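Local coordinates for putative surface-anchored fimbrial subunit (Corynebacterium diphtheriae, PDB 3HR6), which is the shaft pilin of a surface pilus, built of tandem Ig-like modules with isopeptide and disulfide bonds, and probably serves in cell adhesion, at residues P213-V221 and S233-L241. Numbering follows the deposited sequence.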
loop_
_atom_site.group_PDB
_atom_site.type_symbol
_atom_site.label_atom_id
_atom_site.label_comp_id
_atom_site.label_asym_id
_atom_site.label_seq_id
_atom_site.Cartn_x
_atom_site.Cartn_y
_atom_site.Cartn_z
ATOM N N PRO A 213 -8.483 12.937 16.354
ATOM C CA PRO A 213 -8.994 11.585 16.450
ATOM C C PRO A 213 -10.414 11.535 15.855
ATOM O O PRO A 213 -11.098 12.553 15.781
ATOM C CB PRO A 213 -9.003 11.338 17.970
ATOM C CG PRO A 213 -9.300 12.693 18.536
ATOM C CD PRO A 213 -8.475 13.612 17.663
ATOM N N ILE A 214 -10.818 10.367 15.358
ATOM C CA ILE A 214 -12.130 10.212 14.718
ATOM C C ILE A 214 -13.127 9.483 15.636
ATOM O O ILE A 214 -12.730 8.631 16.426
ATOM C CB ILE A 214 -11.983 9.405 13.396
ATOM C CG1 ILE A 214 -10.981 10.079 12.469
ATOM C CG2 ILE A 214 -13.323 9.252 12.682
ATOM C CD1 ILE A 214 -10.832 9.380 11.128
ATOM N N ASN A 215 -14.415 9.794 15.495
ATOM C CA ASN A 215 -15.465 9.064 16.228
ATOM C C ASN A 215 -15.231 7.578 16.004
ATOM O O ASN A 215 -15.391 7.092 14.873
ATOM C CB ASN A 215 -16.861 9.419 15.722
ATOM C CG ASN A 215 -17.429 10.697 16.343
ATOM O OD1 ASN A 215 -17.018 11.137 17.427
ATOM N ND2 ASN A 215 -18.411 11.280 15.658
ATOM N N SER A 216 -14.822 6.849 17.042
ATOM C CA SER A 216 -14.441 5.457 16.811
ATOM C C SER A 216 -15.647 4.636 16.293
ATOM O O SER A 216 -15.453 3.657 15.588
ATOM C CB SER A 216 -13.836 4.821 18.059
ATOM O OG SER A 216 -14.868 4.460 18.954
ATOM N N THR A 217 -16.873 5.050 16.597
ATOM C CA THR A 217 -18.055 4.358 16.049
ATOM C C THR A 217 -18.132 4.428 14.511
ATOM O O THR A 217 -18.711 3.555 13.878
ATOM C CB THR A 217 -19.401 4.831 16.694
ATOM O OG1 THR A 217 -19.754 6.161 16.262
ATOM C CG2 THR A 217 -19.300 4.791 18.210
ATOM N N ASP A 218 -17.513 5.447 13.924
ATOM C CA ASP A 218 -17.539 5.652 12.486
ATOM C C ASP A 218 -16.355 4.986 11.814
ATOM O O ASP A 218 -16.334 4.871 10.584
ATOM C CB ASP A 218 -17.490 7.143 12.168
ATOM C CG ASP A 218 -18.816 7.850 12.460
ATOM O OD1 ASP A 218 -19.832 7.133 12.630
ATOM O OD2 ASP A 218 -18.854 9.111 12.459
ATOM N N VAL A 219 -15.358 4.609 12.607
ATOM C CA VAL A 219 -14.120 4.036 12.061
ATOM C C VAL A 219 -14.074 2.562 12.435
ATOM O O VAL A 219 -14.171 2.216 13.620
ATOM C CB VAL A 219 -12.865 4.763 12.595
ATOM C CG1 VAL A 219 -11.632 4.324 11.830
ATOM C CG2 VAL A 219 -13.008 6.221 12.427
ATOM N N SER A 220 -14.031 1.704 11.427
ATOM C CA SER A 220 -13.943 0.254 11.581
ATOM C C SER A 220 -12.525 -0.211 11.274
ATOM O O SER A 220 -12.054 -0.129 10.138
ATOM C CB SER A 220 -14.932 -0.449 10.629
ATOM O OG SER A 220 -14.793 -1.872 10.717
ATOM N N VAL A 221 -11.834 -0.682 12.300
ATOM C CA VAL A 221 -10.477 -1.164 12.165
ATOM C C VAL A 221 -10.574 -2.683 12.203
ATOM O O VAL A 221 -11.076 -3.235 13.153
ATOM C CB VAL A 221 -9.579 -0.667 13.306
ATOM C CG1 VAL A 221 -8.161 -1.148 13.103
ATOM C CG2 VAL A 221 -9.620 0.858 13.406
ATOM N N SER A 233 -7.267 -3.068 7.755
ATOM C CA SER A 233 -8.221 -2.254 7.017
ATOM C C SER A 233 -8.856 -1.259 7.953
ATOM O O SER A 233 -9.268 -1.654 9.034
ATOM C CB SER A 233 -9.336 -3.164 6.519
ATOM O OG SER A 233 -10.337 -2.408 5.858
ATOM N N VAL A 234 -8.900 -0.010 7.501
ATOM C CA VAL A 234 -9.525 1.110 8.227
ATOM C C VAL A 234 -10.570 1.684 7.305
ATOM O O VAL A 234 -10.266 2.079 6.199
ATOM C CB VAL A 234 -8.533 2.177 8.584
ATOM C CG1 VAL A 234 -9.300 3.413 9.216
ATOM C CG2 VAL A 234 -7.449 1.610 9.529
ATOM N N GLN A 235 -11.803 1.763 7.806
ATOM C CA GLN A 235 -12.899 2.152 6.968
ATOM C C GLN A 235 -13.664 3.226 7.673
ATOM O O GLN A 235 -14.020 3.060 8.837
ATOM C CB GLN A 235 -13.771 0.928 6.806
ATOM C CG GLN A 235 -14.753 0.981 5.724
ATOM C CD GLN A 235 -15.147 -0.421 5.277
ATOM O OE1 GLN A 235 -14.483 -1.054 4.410
ATOM N NE2 GLN A 235 -16.191 -0.908 5.860
ATOM N N LEU A 236 -13.978 4.291 6.962
ATOM C CA LEU A 236 -14.801 5.360 7.503
ATOM C C LEU A 236 -16.250 5.219 7.055
ATOM O O LEU A 236 -16.539 5.014 5.891
ATOM C CB LEU A 236 -14.292 6.736 7.085
ATOM C CG LEU A 236 -12.850 7.065 7.436
ATOM C CD1 LEU A 236 -12.414 8.419 6.779
ATOM C CD2 LEU A 236 -12.689 7.086 8.941
ATOM N N ALA A 237 -17.154 5.415 7.991
ATOM C CA ALA A 237 -18.588 5.324 7.708
ATOM C C ALA A 237 -19.340 6.342 8.564
ATOM O O ALA A 237 -18.716 7.156 9.238
ATOM C CB ALA A 237 -19.082 3.910 7.957
ATOM N N GLY A 238 -20.666 6.298 8.540
ATOM C CA GLY A 238 -21.465 7.113 9.459
ATOM C C GLY A 238 -21.250 8.607 9.286
ATOM O O GLY A 238 -21.008 9.059 8.172
ATOM N N ALA A 239 -21.303 9.356 10.392
ATOM C CA ALA A 239 -21.230 10.837 10.361
ATOM C C ALA A 239 -19.921 11.266 9.694
ATOM O O ALA A 239 -19.896 12.164 8.851
ATOM C CB ALA A 239 -21.312 11.423 11.771
ATOM N N THR A 240 -18.846 10.598 10.088
ATOM C CA THR A 240 -17.507 10.871 9.580
ATOM C C THR A 240 -17.407 10.755 8.066
ATOM O O THR A 240 -16.769 11.617 7.428
ATOM C CB THR A 240 -16.464 9.940 10.261
ATOM O OG1 THR A 240 -16.507 10.142 11.678
ATOM C CG2 THR A 240 -15.056 10.241 9.804
ATOM N N LEU A 241 -17.985 9.698 7.479
ATOM C CA LEU A 241 -17.955 9.547 6.030
ATOM C C LEU A 241 -18.801 10.627 5.379
ATOM O O LEU A 241 -18.390 11.214 4.377
ATOM C CB LEU A 241 -18.425 8.163 5.592
ATOM C CG LEU A 241 -18.523 7.893 4.089
ATOM C CD1 LEU A 241 -17.150 7.902 3.363
ATOM C CD2 LEU A 241 -19.246 6.578 3.879
HETATM O O HOH W 1 -21.444 8.804 13.622
HETATM O O HOH W 2 -12.218 -2.063 8.145
#
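Val-219 sets one methyl against each of two side chains on the facing strand: CG2 lies 3.6 Å from CD2 of Leu-236, its directly paired residue, and CG1 reaches the diagonal Val-234. With CG1 anti to the backbone N (chi1 -170°), the two methyls are spread along the strand, CG1 toward Val-234 and CG2 toward Leu-236. Val-219 and Leu-236 run side by side, whereas Ile-214 crosses Leu-236 at about a right angle, its CD1 3.7 Å from the same CD2. On its other branch, CG2 of Ile-214 lies 3.5 Å from CG2 of Thr-240.

Beneath this apolar face the axes of 219-221 and 233-236 come within 4.7 Å and run antiparallel at 166°. Ser-220 and Gln-235 form the hydrogen-bonded pair: Ser-220 N meets Gln-235 O almost straight (170° at the hydrogen), while the return bond from Gln-235 N to Ser-220 O is more bent.

At the polar edge, Asp-218 joins to the second segment through both backbone and side chain. Its carbonyl O accepts from Ala-237 N at 2.8 Å, and its carboxylate turns to Ala-239 and Thr-240 of the helical turn 238-241. There OD2 takes two bonds from one residue, OG1 of Thr-240 at 2.7 Å on the anti lone pair and Thr-240 N from above the carboxylate plane, a double grip that should restrain the group's rotation.

The segments belong to the hairpin of strands 219-226 and 229-236 within the Cna-B-like region. Strand 229-236 also pairs with strand 187-192, where Thr-188 binds the Gln-235 amide oxygen; on the apolar face, Ile-214, Val-234 and Leu-236 pack against strand 251-259, with Ile-214 and Val-234 also meeting strand 206-209.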